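Local coordinates for protein Bd3459 (Bdellovibrio bacteriovorus, PDB 5CEC) that is probably a serine-type D-Ala-D-Ala peptidase of the S13 family, a predatory cell-wall endopeptidase here bound by its ankyrin-repeat immunity protein Bd3460, at residues F66-I71 / E308-V313. The protein carries 1 engineered substitution. Numbering follows the deposited sequence.
Sequences FPLASI and EMMIKV
The carbonyl oxygen of Leu-68 accepts two hydrogen bonds, from Thr-366 OG1 and, weakly, from Ile-71 N (3.4 Å); the first ties the turn ahead of helix 72-84 to strand 364-373, the second closes it only lightly. That turn presents the side chains of Leu-68 and Ile-71 to Met-310 on helix 307-322. Leu-68 meets the methionine end to end, CD1 4.0 Å from Met-310 CE, while Met-310 SD lies 4.1 Å from Leu-68 CD2. Ile-71 comes in aslant, with CD1 4.1 Å from Met-310 CG. The thioether chain bends at chi2 (-55°) and again at chi3 (93°), which sets SD against both branched residues and carries CE toward the leucine. A long, unbranched and pliable methionine suits this spot, able to follow the shapes of its stiffer partners. Met-368 touches both Ile-71 and Met-310, extending the patch onto the central sheet. Within the same turn, Ser-70 OG is hydrogen-bonded to Lys-73 NZ, consistent in this family with the SxxK nucleophile of penicillin-recognising enzymes, and to a sulfate probably from the crystallisation liquor. Being wholly apolar, the contact works by shape and burial rather than directed bonds, joining this presumed active-site turn to helix 307-322.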
loop_
_atom_site.group_PDB
_atom_site.type_symbol
_atom_site.label_atom_id
_atom_site.label_comp_id
_atom_site.label_asym_id
_atom_site.label_seq_id
_atom_site.Cartn_x
_atom_site.Cartn_y
_atom_site.Cartn_z
ATOM N N PHE A 66 -17.675 3.481 -10.832
ATOM C CA PHE A 66 -17.715 3.126 -9.401
ATOM C C PHE A 66 -16.517 3.733 -8.689
ATOM O O PHE A 66 -15.504 4.048 -9.336
ATOM C CB PHE A 66 -17.702 1.617 -9.198
ATOM C CG PHE A 66 -18.888 0.926 -9.779
ATOM C CD1 PHE A 66 -20.137 1.082 -9.184
ATOM C CD2 PHE A 66 -18.784 0.197 -10.961
ATOM C CE1 PHE A 66 -21.238 0.460 -9.702
ATOM C CE2 PHE A 66 -19.892 -0.425 -11.480
ATOM C CZ PHE A 66 -21.117 -0.286 -10.866
ATOM N N PRO A 67 -16.602 3.880 -7.359
ATOM C CA PRO A 67 -15.434 4.342 -6.609
ATOM C C PRO A 67 -14.244 3.397 -6.754
ATOM O O PRO A 67 -14.422 2.185 -6.680
ATOM C CB PRO A 67 -15.925 4.380 -5.176
ATOM C CG PRO A 67 -17.405 4.461 -5.251
ATOM C CD PRO A 67 -17.776 3.687 -6.485
ATOM N N LEU A 68 -13.081 3.974 -6.998
ATOM C CA LEU A 68 -11.868 3.194 -7.227
ATOM C C LEU A 68 -11.025 2.976 -5.989
ATOM O O LEU A 68 -10.212 2.042 -5.935
ATOM C CB LEU A 68 -11.003 3.914 -8.252
ATOM C CG LEU A 68 -11.620 4.201 -9.623
ATOM C CD1 LEU A 68 -10.598 4.875 -10.520
ATOM C CD2 LEU A 68 -12.095 2.894 -10.248
ATOM N N ALA A 69 -11.117 3.897 -5.046
ATOM C CA ALA A 69 -10.151 3.929 -3.939
ATOM C C ALA A 69 -8.728 3.954 -4.510
ATOM O O ALA A 69 -8.503 4.557 -5.569
ATOM C CB ALA A 69 -10.377 2.773 -2.953
ATOM N N SER A 70 -7.773 3.273 -3.875
ATOM C CA SER A 70 -6.375 3.435 -4.249
ATOM C C SER A 70 -5.968 2.745 -5.551
ATOM O O SER A 70 -4.831 2.934 -5.982
ATOM C CB SER A 70 -5.423 3.039 -3.103
ATOM O OG SER A 70 -5.442 4.015 -2.069
ATOM N N ILE A 71 -6.840 1.999 -6.234
ATOM C CA ILE A 71 -6.470 1.638 -7.615
ATOM C C ILE A 71 -6.381 2.862 -8.513
ATOM O O ILE A 71 -5.715 2.822 -9.556
ATOM C CB ILE A 71 -7.291 0.498 -8.227
ATOM C CG1 ILE A 71 -8.697 0.959 -8.652
ATOM C CG2 ILE A 71 -7.265 -0.713 -7.333
ATOM C CD1 ILE A 71 -9.516 -0.134 -9.328
ATOM N N GLU A 308 -13.934 -1.149 -17.392
ATOM C CA GLU A 308 -13.283 -1.119 -18.709
ATOM C C GLU A 308 -12.117 -0.137 -18.758
ATOM O O GLU A 308 -11.041 -0.452 -19.285
ATOM C CB GLU A 308 -14.268 -0.782 -19.842
ATOM C CG GLU A 308 -15.186 -1.920 -20.211
ATOM C CD GLU A 308 -15.983 -1.674 -21.480
ATOM O OE1 GLU A 308 -15.877 -0.585 -22.088
ATOM O OE2 GLU A 308 -16.718 -2.592 -21.888
ATOM N N MET A 309 -12.310 1.045 -18.165
ATOM C CA MET A 309 -11.246 2.039 -18.133
ATOM C C MET A 309 -10.013 1.506 -17.383
ATOM O O MET A 309 -8.865 1.803 -17.750
ATOM C CB MET A 309 -11.717 3.351 -17.511
ATOM C CG MET A 309 -12.448 4.266 -18.469
ATOM S SD MET A 309 -11.452 4.855 -19.857
ATOM C CE MET A 309 -9.879 5.123 -19.097
ATOM N N MET A 310 -10.232 0.750 -16.305
ATOM C CA MET A 310 -9.108 0.160 -15.593
ATOM C C MET A 310 -8.299 -0.821 -16.454
ATOM O O MET A 310 -7.068 -0.842 -16.417
ATOM C CB MET A 310 -9.593 -0.469 -14.286
ATOM C CG MET A 310 -10.170 0.519 -13.287
ATOM S SD MET A 310 -9.062 1.899 -12.850
ATOM C CE MET A 310 -9.542 3.174 -14.004
ATOM N N ILE A 311 -8.987 -1.626 -17.256
ATOM C CA ILE A 311 -8.303 -2.521 -18.189
ATOM C C ILE A 311 -7.505 -1.711 -19.214
ATOM O O ILE A 311 -6.362 -2.032 -19.489
ATOM C CB ILE A 311 -9.285 -3.446 -18.890
ATOM C CG1 ILE A 311 -10.061 -4.286 -17.854
ATOM C CG2 ILE A 311 -8.547 -4.317 -19.896
ATOM C CD1 ILE A 311 -9.184 -5.179 -16.983
ATOM N N LYS A 312 -8.087 -0.654 -19.755
ATOM C CA LYS A 312 -7.380 0.189 -20.726
ATOM C C LYS A 312 -6.136 0.842 -20.145
ATOM O O LYS A 312 -5.080 0.905 -20.763
ATOM C CB LYS A 312 -8.277 1.255 -21.320
ATOM C CG LYS A 312 -9.432 0.721 -22.166
ATOM C CD LYS A 312 -10.350 1.845 -22.623
ATOM C CE LYS A 312 -9.716 2.702 -23.708
ATOM N NZ LYS A 312 -9.620 2.026 -25.041
ATOM N N VAL A 313 -6.254 1.255 -18.887
ATOM C CA VAL A 313 -5.112 1.817 -18.176
ATOM C C VAL A 313 -4.005 0.784 -18.034
ATOM O O VAL A 313 -2.824 1.107 -18.270
ATOM C CB VAL A 313 -5.564 2.381 -16.804
ATOM C CG1 VAL A 313 -4.384 2.632 -15.869
ATOM C CG2 VAL A 313 -6.358 3.660 -17.017
#